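Local coordinates for serine-rich secreted cell wall anchored (LPXTG-motif ) protein (Lactobacillus reuteri ATCC 53608, PDB 5NXK) that probably mediates adhesion of the bacterium to surfaces in the host gut, as a cell-wall-anchored serine-rich repeat adhesin with a beta-solenoid binding region, at residues T212-D226 with K242-Q255. Sequence-based numbering, arbitrary orientation.
Sequences TMENIGNTEYNIKLD and KMSAKVDNVRIIPQ
The first side-chain torsion of Arg251 points CG directly away from the backbone nitrogen (chi1 176°), and a bend at chi2 swings the chain across Tyr221: its CD stands 3.8 Å from the ring centroid, a CH-pi contact over the face. The guanidinium lies over the hydroxyl end of the ring, the two planes only slightly inclined, with Tyr221 OH above its centre, 3.4 Å from Arg251 CZ. An in-plane salt bridge from Arg251 NH1 to Asp248 OD2 (2.7 Å) fixes its rotation, and Arg251 NH2 has a further salt bridge to Asp156. Lys224 runs alongside; water 2 accepts from both Lys224 NZ and Arg251 NH2, bridging the two cations.

At the corner between the sheets, Asn222 and Asn249 lie side by side as consecutive rungs of an asparagine ladder. They share nearly the same chi1 and the same chi2 (118°), which turns both amides into almost one plane. Asn249 ND2 gives a nearly linear bond to Asn222 OD1 (2.9 Å, 177°), while Asn222 ND2 reaches Ser244 O at 3.0 Å and also bonds to Asp187 OD2. Asn215 N meets that carbonyl from the opposite face of its plane. Asn282 extends the ladder by donating to Asn249 OD1. On the inward face, Met213 CE abuts Met243 SD at 3.4 Å, and Ile223 CD1 approaches the same sulfur.

Parallel backbone bonds such as Met213 N to Lys242 O and Leu225 N to Arg251 O pair both strand segments of successive beta-solenoid coils. The buried amides thus mostly satisfy one another from coil to coil, Asn222 also capturing the Ser244 carbonyl, whereas the charge of Arg251 is probably balanced by two carboxylates.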
# COMPACT_ATOMS: atom_id res chain seq x y z
N THR A 212 -10.24 8.05 0.81
CA THR A 212 -10.02 9.30 1.51
C THR A 212 -8.61 9.35 2.09
O THR A 212 -8.22 8.49 2.89
CB THR A 212 -11.06 9.49 2.64
OG1 THR A 212 -12.38 9.42 2.09
CG2 THR A 212 -10.87 10.82 3.32
N MET A 213 -7.83 10.33 1.65
CA MET A 213 -6.47 10.56 2.14
C MET A 213 -6.27 12.05 2.36
O MET A 213 -5.61 12.74 1.59
CB MET A 213 -5.43 9.96 1.18
CG MET A 213 -5.76 8.56 0.71
SD MET A 213 -4.33 7.60 0.09
CE MET A 213 -4.02 8.52 -1.40
N GLU A 214 -6.87 12.53 3.45
CA GLU A 214 -6.87 13.95 3.76
C GLU A 214 -5.73 14.23 4.72
O GLU A 214 -5.92 14.26 5.93
CB GLU A 214 -8.22 14.35 4.36
CG GLU A 214 -9.33 14.32 3.32
CD GLU A 214 -10.69 14.67 3.89
OE1 GLU A 214 -11.09 14.07 4.92
OE2 GLU A 214 -11.37 15.53 3.30
N ASN A 215 -4.54 14.46 4.17
CA ASN A 215 -3.32 14.45 4.95
C ASN A 215 -2.49 15.71 4.74
O ASN A 215 -1.26 15.69 4.86
CB ASN A 215 -2.51 13.20 4.60
CG ASN A 215 -3.22 11.93 5.03
OD1 ASN A 215 -3.70 11.85 6.17
ND2 ASN A 215 -3.29 10.93 4.14
N ILE A 216 -3.19 16.80 4.46
CA ILE A 216 -2.57 18.07 4.14
C ILE A 216 -1.73 18.60 5.32
O ILE A 216 -0.81 19.40 5.13
CB ILE A 216 -3.66 19.10 3.72
CG1 ILE A 216 -3.03 20.31 3.03
CG2 ILE A 216 -4.53 19.51 4.91
CD1 ILE A 216 -3.99 21.01 2.10
N GLY A 217 -2.03 18.16 6.53
CA GLY A 217 -1.22 18.53 7.69
C GLY A 217 0.14 17.84 7.75
O GLY A 217 1.02 18.24 8.52
N ASN A 218 0.35 16.84 6.90
CA ASN A 218 1.51 15.96 7.07
C ASN A 218 2.19 15.53 5.77
O ASN A 218 3.40 15.62 5.63
CB ASN A 218 1.09 14.71 7.83
CG ASN A 218 2.19 13.65 7.87
OD1 ASN A 218 2.99 13.61 8.80
ND2 ASN A 218 2.22 12.79 6.84
N THR A 219 1.39 15.04 4.84
CA THR A 219 1.90 14.36 3.66
C THR A 219 2.35 15.33 2.56
O THR A 219 1.68 16.32 2.31
CB THR A 219 0.83 13.41 3.13
OG1 THR A 219 0.59 12.39 4.11
CG2 THR A 219 1.23 12.77 1.82
N GLU A 220 3.48 15.04 1.92
CA GLU A 220 3.91 15.86 0.79
C GLU A 220 3.22 15.44 -0.51
O GLU A 220 2.71 16.28 -1.23
CB GLU A 220 5.43 15.80 0.63
CG GLU A 220 6.17 16.37 1.82
CD GLU A 220 7.67 16.46 1.60
OE1 GLU A 220 8.16 17.57 1.34
OE2 GLU A 220 8.35 15.41 1.67
N TYR A 221 3.20 14.14 -0.81
CA TYR A 221 2.48 13.63 -1.99
C TYR A 221 1.54 12.51 -1.56
O TYR A 221 1.97 11.60 -0.86
CB TYR A 221 3.41 13.06 -3.06
CG TYR A 221 4.76 13.69 -3.21
CD1 TYR A 221 4.91 15.05 -3.36
CD2 TYR A 221 5.90 12.89 -3.20
CE1 TYR A 221 6.16 15.62 -3.50
CE2 TYR A 221 7.15 13.44 -3.34
CZ TYR A 221 7.28 14.81 -3.49
OH TYR A 221 8.54 15.36 -3.63
N ASN A 222 0.28 12.56 -1.97
CA ASN A 222 -0.62 11.45 -1.67
C ASN A 222 -0.21 10.18 -2.43
O ASN A 222 -0.09 9.10 -1.86
CB ASN A 222 -2.07 11.79 -2.00
CG ASN A 222 -2.60 12.94 -1.16
OD1 ASN A 222 -2.96 13.99 -1.69
ND2 ASN A 222 -2.66 12.76 0.16
N ILE A 223 -0.01 10.33 -3.73
CA ILE A 223 0.32 9.20 -4.59
C ILE A 223 1.53 9.55 -5.45
O ILE A 223 1.53 10.54 -6.17
CB ILE A 223 -0.85 8.80 -5.51
CG1 ILE A 223 -2.10 8.45 -4.69
CG2 ILE A 223 -0.47 7.61 -6.40
CD1 ILE A 223 -3.34 8.17 -5.57
N LYS A 224 2.57 8.75 -5.34
CA LYS A 224 3.73 8.93 -6.18
C LYS A 224 3.88 7.70 -7.06
O LYS A 224 4.00 6.58 -6.57
CB LYS A 224 5.00 9.18 -5.35
CG LYS A 224 6.15 9.62 -6.23
CD LYS A 224 7.46 9.84 -5.51
CE LYS A 224 8.48 10.41 -6.50
NZ LYS A 224 9.18 11.59 -5.98
N LEU A 225 3.85 7.93 -8.37
CA LEU A 225 3.87 6.85 -9.35
C LEU A 225 5.21 6.90 -10.10
O LEU A 225 5.54 7.91 -10.72
CB LEU A 225 2.69 7.01 -10.33
CG LEU A 225 1.26 6.93 -9.74
CD1 LEU A 225 0.20 7.29 -10.79
CD2 LEU A 225 0.96 5.57 -9.11
N ASP A 226 5.99 5.82 -9.99
CA ASP A 226 7.32 5.75 -10.59
C ASP A 226 7.49 4.45 -11.38
O ASP A 226 8.52 3.77 -11.25
CB ASP A 226 8.40 5.88 -9.52
CG ASP A 226 8.65 7.32 -9.09
OD1 ASP A 226 8.71 8.21 -9.98
OD2 ASP A 226 8.76 7.58 -7.87
N LYS A 242 -11.31 11.77 -2.09
CA LYS A 242 -10.99 13.01 -1.41
C LYS A 242 -9.56 12.93 -0.93
O LYS A 242 -9.24 12.08 -0.11
CB LYS A 242 -11.88 13.27 -0.19
CG LYS A 242 -13.36 13.46 -0.42
CD LYS A 242 -14.03 13.56 0.96
CE LYS A 242 -15.32 14.36 0.93
NZ LYS A 242 -16.44 13.56 0.38
N MET A 243 -8.69 13.79 -1.46
CA MET A 243 -7.30 13.77 -1.03
C MET A 243 -6.74 15.17 -0.82
O MET A 243 -7.08 16.12 -1.54
CB MET A 243 -6.41 13.00 -2.04
CG MET A 243 -6.94 11.62 -2.42
SD MET A 243 -5.78 10.64 -3.40
CE MET A 243 -5.54 11.64 -4.84
N SER A 244 -5.83 15.29 0.15
CA SER A 244 -5.10 16.54 0.33
C SER A 244 -3.68 16.24 0.80
O SER A 244 -3.45 15.27 1.51
CB SER A 244 -5.82 17.44 1.33
OG SER A 244 -5.86 16.84 2.61
N ALA A 245 -2.74 17.08 0.37
CA ALA A 245 -1.33 16.92 0.70
C ALA A 245 -0.67 18.29 0.61
O ALA A 245 -1.26 19.21 0.06
CB ALA A 245 -0.65 15.94 -0.25
N LYS A 246 0.54 18.44 1.15
CA LYS A 246 1.20 19.75 1.10
C LYS A 246 1.60 20.12 -0.32
O LYS A 246 1.41 21.26 -0.73
CB LYS A 246 2.43 19.78 2.02
CG LYS A 246 2.13 19.55 3.50
CD LYS A 246 3.43 19.51 4.30
CE LYS A 246 3.18 19.24 5.77
NZ LYS A 246 4.46 19.02 6.51
N VAL A 247 2.17 19.17 -1.06
CA VAL A 247 2.77 19.51 -2.35
C VAL A 247 1.92 19.07 -3.55
O VAL A 247 1.36 19.91 -4.23
CB VAL A 247 4.17 18.91 -2.49
CG1 VAL A 247 4.85 19.47 -3.73
CG2 VAL A 247 5.02 19.24 -1.24
N ASP A 248 1.83 17.77 -3.80
CA ASP A 248 1.05 17.26 -4.94
C ASP A 248 0.10 16.16 -4.49
O ASP A 248 0.40 15.44 -3.54
CB ASP A 248 1.95 16.69 -6.06
CG ASP A 248 3.09 17.63 -6.47
OD1 ASP A 248 2.86 18.84 -6.68
OD2 ASP A 248 4.22 17.13 -6.63
N ASN A 249 -1.04 15.99 -5.16
CA ASN A 249 -1.88 14.83 -4.85
C ASN A 249 -1.40 13.59 -5.59
O ASN A 249 -1.27 12.52 -5.00
CB ASN A 249 -3.34 15.10 -5.17
CG ASN A 249 -3.87 16.32 -4.46
OD1 ASN A 249 -4.28 17.29 -5.10
ND2 ASN A 249 -3.87 16.28 -3.13
N VAL A 250 -1.12 13.73 -6.89
CA VAL A 250 -0.51 12.65 -7.67
C VAL A 250 0.73 13.18 -8.36
O VAL A 250 0.69 14.21 -9.05
CB VAL A 250 -1.46 12.04 -8.73
CG1 VAL A 250 -0.75 10.88 -9.47
CG2 VAL A 250 -2.76 11.58 -8.09
N ARG A 251 1.83 12.48 -8.17
CA ARG A 251 3.09 12.90 -8.75
C ARG A 251 3.66 11.86 -9.71
O ARG A 251 3.89 10.73 -9.32
CB ARG A 251 4.09 13.18 -7.65
CG ARG A 251 5.49 13.55 -8.09
CD ARG A 251 5.92 14.63 -7.11
NE ARG A 251 7.31 14.98 -7.16
CZ ARG A 251 7.78 16.19 -6.89
NH1 ARG A 251 6.94 17.18 -6.58
NH2 ARG A 251 9.08 16.42 -6.95
N ILE A 252 3.86 12.26 -10.96
CA ILE A 252 4.50 11.40 -11.94
C ILE A 252 5.71 12.12 -12.52
O ILE A 252 5.61 12.83 -13.52
CB ILE A 252 3.55 11.01 -13.06
CG1 ILE A 252 2.21 10.55 -12.47
CG2 ILE A 252 4.19 9.89 -13.92
CD1 ILE A 252 1.17 10.19 -13.50
N ILE A 253 6.85 11.91 -11.88
CA ILE A 253 8.11 12.52 -12.29
C ILE A 253 9.18 11.43 -12.24
O ILE A 253 9.37 10.80 -11.20
CB ILE A 253 8.50 13.71 -11.37
CG1 ILE A 253 7.50 14.87 -11.52
CG2 ILE A 253 9.90 14.21 -11.70
CD1 ILE A 253 7.80 16.08 -10.59
N PRO A 254 9.86 11.17 -13.37
CA PRO A 254 10.84 10.07 -13.39
C PRO A 254 11.95 10.26 -12.35
O PRO A 254 12.39 11.39 -12.11
CB PRO A 254 11.39 10.10 -14.81
CG PRO A 254 10.28 10.76 -15.64
CD PRO A 254 9.66 11.77 -14.70
N GLN A 255 12.38 9.16 -11.73
CA GLN A 255 13.42 9.18 -10.71
C GLN A 255 14.80 9.52 -11.28
O GLN A 255 15.68 10.01 -10.57
CB GLN A 255 13.48 7.82 -10.00
CG GLN A 255 12.33 7.61 -9.03
CD GLN A 255 12.55 8.31 -7.70
OE1 GLN A 255 12.15 9.47 -7.53
NE2 GLN A 255 13.14 7.60 -6.74
O HOH W 1 10.79 11.30 -8.97
O HOH W 2 10.28 13.85 -7.63
O HOH W 3 10.58 7.05 -11.95
O HOH W 4 6.85 10.23 -9.56